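Local coordinates for protein cysteine desulfurase (Fervidobacterium islandicum, PDB 6A6E) that probably releases sulfur from cysteine with the aid of pyridoxal 5'-phosphate, as a SufS-type cysteine desulfurase of a thermophilic bacterium's Suf gene cluster, at residues Ser94-Phe99 against Leu279-Glu284; Asp21-Leu25 against Leu44-Ser48. All coordinates share one frame; numbering follows the deposited sequence.

Interaction 1: Ser94-Phe99 against Leu279-Glu284; sequences SEEIIF and LPYRFE
The Glu284 carboxylate reaches across to the backbone of Phe99, whose N-H it accepts in a hydrogen bond. Phe99 N lies 2.9 Å from Glu284 OE2, the bond is nearly straight at 166°, and the donor comes from the anti side, 29° out of the carboxylate plane. An extended chain beyond CG (chi2 179°) carries the carboxylate to the strand. Arg83 makes a salt bridge to the same oxygen and Tyr79 hydrogen-bonds to OE1, so both oxygens of this buried acid have partners, which would probably favour its charged form. A water donates to both Phe99 O and Phe283 O, a second polar link. In the apolar packing, Ile98 wedges two branches against Phe283: Ile98 CD1 sits 3.8 Å from CD2 of the Phe283 ring, while CG2 rests on Phe283 CB. Other aliphatic carbons pack on backbone carbonyls. Pro280, entered through a cis peptide bond, sets its CB 3.4 Å from Ile97 O; at the 3-10 turn 94-96, Leu279 CB lies 3.7 Å from Glu95 O. The arrangement fastens strand 97-100, outermost within this chain in the seven-stranded mixed sheet of the PLP-binding large domain of fold type I, to the loop leading into helix 290-306.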
loop_
_atom_site.group_PDB
_atom_site.type_symbol
_atom_site.label_atom_id
_atom_site.label_comp_id
_atom_site.label_asym_id
_atom_site.label_seq_id
_atom_site.Cartn_x
_atom_site.Cartn_y
_atom_site.Cartn_z
ATOM N N SER A 94 -13.432 -2.050 -16.342
ATOM C CA SER A 94 -12.196 -2.484 -15.655
ATOM C C SER A 94 -11.002 -1.546 -15.856
ATOM O O SER A 94 -10.241 -1.385 -14.913
ATOM C CB SER A 94 -11.818 -3.918 -16.038
ATOM O OG SER A 94 -11.356 -4.019 -17.380
ATOM N N GLU A 95 -10.886 -0.874 -17.004
ATOM C CA GLU A 95 -9.763 0.040 -17.228
ATOM C C GLU A 95 -9.909 1.385 -16.471
ATOM O O GLU A 95 -9.009 2.167 -16.473
ATOM C CB GLU A 95 -9.480 0.248 -18.756
ATOM C CG GLU A 95 -10.269 1.371 -19.408
ATOM C CD GLU A 95 -10.387 1.242 -20.954
ATOM O OE1 GLU A 95 -9.452 1.704 -21.688
ATOM O OE2 GLU A 95 -11.451 0.734 -21.460
ATOM N N GLU A 96 -11.070 1.611 -15.829
ATOM C CA GLU A 96 -11.324 2.770 -14.986
ATOM C C GLU A 96 -11.040 2.537 -13.482
ATOM O O GLU A 96 -11.216 3.464 -12.647
ATOM C CB GLU A 96 -12.812 3.218 -15.186
ATOM C CG GLU A 96 -13.108 3.558 -16.642
ATOM C CD GLU A 96 -14.559 3.997 -16.891
ATOM O OE1 GLU A 96 -15.499 3.323 -16.409
ATOM O OE2 GLU A 96 -14.717 5.047 -17.539
ATOM N N ILE A 97 -10.660 1.312 -13.146
ATOM C CA ILE A 97 -10.328 0.939 -11.785
ATOM C C ILE A 97 -8.797 0.859 -11.616
ATOM O O ILE A 97 -8.106 0.053 -12.293
ATOM C CB ILE A 97 -10.941 -0.389 -11.489
ATOM C CG1 ILE A 97 -12.485 -0.306 -11.605
ATOM C CG2 ILE A 97 -10.618 -0.887 -10.087
ATOM C CD1 ILE A 97 -13.173 0.751 -10.730
ATOM N N ILE A 98 -8.285 1.702 -10.718
ATOM C CA ILE A 98 -6.904 1.709 -10.331
ATOM C C ILE A 98 -6.764 1.291 -8.890
ATOM O O ILE A 98 -7.457 1.825 -8.044
ATOM C CB ILE A 98 -6.367 3.108 -10.513
ATOM C CG1 ILE A 98 -6.595 3.467 -12.013
ATOM C CG2 ILE A 98 -4.908 3.168 -10.142
ATOM C CD1 ILE A 98 -6.639 4.941 -12.175
ATOM N N PHE A 99 -5.923 0.290 -8.632
ATOM C CA PHE A 99 -5.626 -0.130 -7.251
ATOM C C PHE A 99 -4.572 0.814 -6.647
ATOM O O PHE A 99 -3.601 1.236 -7.317
ATOM C CB PHE A 99 -5.204 -1.602 -7.142
ATOM C CG PHE A 99 -6.309 -2.568 -7.367
ATOM C CD1 PHE A 99 -7.389 -2.617 -6.507
ATOM C CD2 PHE A 99 -6.256 -3.477 -8.420
ATOM C CE1 PHE A 99 -8.379 -3.546 -6.664
ATOM C CE2 PHE A 99 -7.272 -4.374 -8.633
ATOM C CZ PHE A 99 -8.342 -4.414 -7.746
ATOM N N LEU A 279 -4.205 2.248 -20.037
ATOM C CA LEU A 279 -5.044 2.186 -18.821
ATOM C C LEU A 279 -5.348 0.748 -18.543
ATOM O O LEU A 279 -5.519 -0.007 -19.478
ATOM C CB LEU A 279 -6.401 2.895 -19.012
ATOM C CG LEU A 279 -6.397 4.406 -19.278
ATOM C CD1 LEU A 279 -7.803 4.988 -19.229
ATOM C CD2 LEU A 279 -5.530 5.148 -18.326
ATOM N N PRO A 280 -5.448 0.320 -17.291
ATOM C CA PRO A 280 -5.252 1.091 -16.048
ATOM C C PRO A 280 -3.802 1.127 -15.548
ATOM O O PRO A 280 -3.473 1.806 -14.565
ATOM C CB PRO A 280 -6.049 0.254 -15.036
ATOM C CG PRO A 280 -5.937 -1.167 -15.520
ATOM C CD PRO A 280 -5.939 -1.044 -17.031
ATOM N N TYR A 281 -2.952 0.401 -16.251
ATOM C CA TYR A 281 -1.583 0.080 -15.823
ATOM C C TYR A 281 -0.715 1.314 -15.740
ATOM O O TYR A 281 0.245 1.387 -14.941
ATOM C CB TYR A 281 -0.960 -0.940 -16.793
ATOM C CG TYR A 281 -1.827 -2.151 -17.095
ATOM C CD1 TYR A 281 -2.256 -3.022 -16.068
ATOM C CD2 TYR A 281 -2.243 -2.425 -18.395
ATOM C CE1 TYR A 281 -3.074 -4.085 -16.352
ATOM C CE2 TYR A 281 -3.054 -3.517 -18.676
ATOM C CZ TYR A 281 -3.444 -4.335 -17.653
ATOM O OH TYR A 281 -4.231 -5.398 -17.967
ATOM N N ARG A 282 -1.044 2.301 -16.565
ATOM C CA ARG A 282 -0.455 3.632 -16.445
ATOM C C ARG A 282 -0.369 4.220 -15.040
ATOM O O ARG A 282 0.558 5.030 -14.748
ATOM C CB ARG A 282 -1.241 4.598 -17.336
ATOM C CG ARG A 282 -0.778 6.023 -17.300
ATOM C CD ARG A 282 -1.619 6.889 -18.267
ATOM N NE ARG A 282 -1.404 6.346 -19.575
ATOM C CZ ARG A 282 -2.073 6.673 -20.671
ATOM N NH1 ARG A 282 -3.057 7.589 -20.656
ATOM N NH2 ARG A 282 -1.741 6.042 -21.789
ATOM N N PHE A 283 -1.346 3.887 -14.190
ATOM C CA PHE A 283 -1.452 4.478 -12.875
ATOM C C PHE A 283 -1.128 3.519 -11.731
ATOM O O PHE A 283 -1.388 3.852 -10.574
ATOM C CB PHE A 283 -2.835 5.100 -12.675
ATOM C CG PHE A 283 -3.141 6.164 -13.687
ATOM C CD1 PHE A 283 -2.451 7.332 -13.658
ATOM C CD2 PHE A 283 -4.018 5.938 -14.720
ATOM C CE1 PHE A 283 -2.666 8.312 -14.580
ATOM C CE2 PHE A 283 -4.257 6.923 -15.675
ATOM C CZ PHE A 283 -3.568 8.120 -15.607
ATOM N N GLU A 284 -0.526 2.382 -12.078
ATOM C CA GLU A 284 0.034 1.399 -11.124
ATOM C C GLU A 284 1.552 1.226 -11.241
ATOM O O GLU A 284 2.015 0.535 -12.090
ATOM C CB GLU A 284 -0.692 0.048 -11.270
ATOM C CG GLU A 284 -2.166 0.184 -10.819
ATOM C CD GLU A 284 -3.055 -1.068 -10.930
ATOM O OE1 GLU A 284 -2.551 -2.198 -11.212
ATOM O OE2 GLU A 284 -4.269 -0.922 -10.631
HETATM O O HOH W 1 -1.655 3.276 -7.919
#

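Interaction 2: Asp21-Leu25 against Leu44-Ser48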
loop_
_atom_site.group_PDB
_atom_site.type_symbol
_atom_site.label_atom_id
_atom_site.label_comp_id
_atom_site.label_asym_id
_atom_site.label_seq_id
_atom_site.Cartn_x
_atom_site.Cartn_y
_atom_site.Cartn_z
ATOM N N ASP A 21 -19.184 -15.928 10.774
ATOM C CA ASP A 21 -18.072 -15.643 9.845
ATOM C C ASP A 21 -16.997 -14.740 10.495
ATOM O O ASP A 21 -15.901 -14.663 9.951
ATOM C CB ASP A 21 -18.599 -14.943 8.591
ATOM C CG ASP A 21 -19.371 -15.868 7.675
ATOM O OD1 ASP A 21 -18.959 -17.016 7.609
ATOM O OD2 ASP A 21 -20.316 -15.416 6.988
ATOM N N PHE A 22 -17.302 -14.070 11.628
ATOM C CA PHE A 22 -16.384 -13.088 12.259
ATOM C C PHE A 22 -15.851 -13.521 13.602
ATOM O O PHE A 22 -16.455 -13.234 14.622
ATOM C CB PHE A 22 -17.075 -11.756 12.357
ATOM C CG PHE A 22 -17.456 -11.236 11.035
ATOM C CD1 PHE A 22 -18.670 -11.616 10.466
ATOM C CD2 PHE A 22 -16.560 -10.478 10.263
ATOM C CE1 PHE A 22 -19.033 -11.212 9.194
ATOM C CE2 PHE A 22 -16.947 -10.032 8.983
ATOM C CZ PHE A 22 -18.174 -10.426 8.430
ATOM N N PRO A 23 -14.718 -14.201 13.602
ATOM C CA PRO A 23 -14.258 -14.779 14.824
ATOM C C PRO A 23 -14.011 -13.779 15.935
ATOM O O PRO A 23 -14.107 -14.175 17.086
ATOM C CB PRO A 23 -12.958 -15.464 14.437
ATOM C CG PRO A 23 -13.081 -15.708 12.965
ATOM C CD PRO A 23 -13.834 -14.522 12.469
ATOM N N ALA A 24 -13.693 -12.517 15.635
ATOM C CA ALA A 24 -13.446 -11.575 16.706
ATOM C C ALA A 24 -14.661 -11.454 17.642
ATOM O O ALA A 24 -14.506 -11.092 18.777
ATOM C CB ALA A 24 -13.087 -10.198 16.167
ATOM N N LEU A 25 -15.859 -11.723 17.133
ATOM C CA LEU A 25 -17.057 -11.587 17.925
ATOM C C LEU A 25 -17.076 -12.547 19.159
ATOM O O LEU A 25 -17.756 -12.252 20.124
ATOM C CB LEU A 25 -18.314 -11.758 17.049
ATOM C CG LEU A 25 -18.486 -10.717 15.969
ATOM C CD1 LEU A 25 -19.737 -10.995 15.152
ATOM C CD2 LEU A 25 -18.473 -9.357 16.625
ATOM N N LEU A 44 -14.201 -5.531 10.902
ATOM C CA LEU A 44 -13.707 -6.853 11.306
ATOM C C LEU A 44 -13.662 -7.738 10.062
ATOM O O LEU A 44 -14.343 -7.451 9.061
ATOM C CB LEU A 44 -14.654 -7.465 12.341
ATOM C CG LEU A 44 -14.900 -6.741 13.649
ATOM C CD1 LEU A 44 -15.886 -7.560 14.460
ATOM C CD2 LEU A 44 -13.645 -6.440 14.457
ATOM N N LYS A 45 -12.854 -8.792 10.117
ATOM C CA LYS A 45 -12.581 -9.636 8.951
ATOM C C LYS A 45 -13.297 -10.974 8.987
ATOM O O LYS A 45 -13.465 -11.617 10.028
ATOM C CB LYS A 45 -11.075 -9.887 8.797
ATOM C CG LYS A 45 -10.187 -8.639 8.899
ATOM C CD LYS A 45 -10.697 -7.458 8.068
ATOM C CE LYS A 45 -9.826 -6.225 8.212
ATOM N NZ LYS A 45 -10.600 -5.057 7.704
ATOM N N CYS A 46 -13.700 -11.380 7.794
ATOM C CA CYS A 46 -14.436 -12.588 7.532
ATOM C C CYS A 46 -13.482 -13.757 7.400
ATOM O O CYS A 46 -12.529 -13.700 6.625
ATOM C CB CYS A 46 -15.233 -12.398 6.250
ATOM S SG CYS A 46 -15.986 -13.927 5.720
ATOM N N LYS A 47 -13.714 -14.826 8.150
ATOM C CA LYS A 47 -12.793 -15.954 8.149
ATOM C C LYS A 47 -12.652 -16.597 6.768
ATOM O O LYS A 47 -11.546 -16.873 6.338
ATOM C CB LYS A 47 -13.256 -16.986 9.120
ATOM C CG LYS A 47 -12.282 -18.117 9.331
ATOM C CD LYS A 47 -12.670 -18.859 10.610
ATOM C CE LYS A 47 -12.860 -20.326 10.344
ATOM N NZ LYS A 47 -11.532 -20.950 10.215
ATOM N N SER A 48 -13.750 -16.769 6.044
ATOM C CA SER A 48 -13.660 -17.457 4.760
ATOM C C SER A 48 -12.894 -16.605 3.752
ATOM O O SER A 48 -12.149 -17.149 2.952
ATOM C CB SER A 48 -15.046 -17.879 4.238
ATOM O OG SER A 48 -15.850 -16.776 3.818
HETATM O O HOH W 2 -16.314 -17.439 7.414
HETATM O O HOH W 3 -18.451 -17.562 4.910
HETATM O O HOH W 4 -13.291 -11.233 12.916
#
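Asp21 O accepts the backbone N-H of Lys47 at the start of helix 47-59, with Lys47 N 2.8 Å from Asp21 O and the N-H...O angle 170°. The same oxygen receives a CA-H...O contact from Cys46, the N-cap residue. Two waters donate to Asp21 OD1; one accepts from Ser48 N and the other is hydrogen-bonded to Ser48 OG, while Asp21 OD2 is hydrogen-bonded to Tyr302 OH of helix 290-306. A third water joins Ala24 N to Lys45 O. The CD2-CE2 side of the Phe22 ring runs past the 44-46 backbone, with Phe22 CD2 obliquely 3.3 Å from Lys45 O and Leu44 O near the ring plane at CE2. Among apolar contacts, that ring touches Leu44 CB and Cys46 CB; Cys46 SG stands obliquely 5.4 Å from its centroid, set opposite its own backbone N by chi1 172°. Replacing Phe22 with an alanine would probably open a gap beside Leu44 and Cys46 and lose the ring from the sulfur's surroundings. Leu44 spreads its two methyls, CD1 3.8 Å from Leu25 CD2 and CD2 against Ala24 CB. The Pro23 and Lys47 side chains cross at about a right angle, Pro23 CG 4.0 Å from Lys47 CD. The chemistry is thus divided: the Asp21 carbonyl takes the Lys47 N-H, a water held by its carboxylate takes that of Ser48, and apolar groups pack beside the helix start.

How the interactions relate
From the N terminus, interaction 2 comes first: 21-25 follows helix 12-20, and the chain passes through strands 28-29 and 32-36 before 44-48 closes this short loop at the start of helix 47-59. Interaction 1 opens only afterwards, at strand 97-100, and closes a much longer excursion, through most of the seven-stranded sheet, when 279-284 returns to that strand. The two are therefore in series, neither nested nor crossed. The centres of interactions 1 and 2 are 30 Å apart, their nearest atoms about 15 Å. Interaction 2 ties the N-terminal region to helix 47-59, with the second subunit packing nearby; interaction 1 ties a sheet edge to the approach to helix 290-306, whose Tyr302 meets interaction 2.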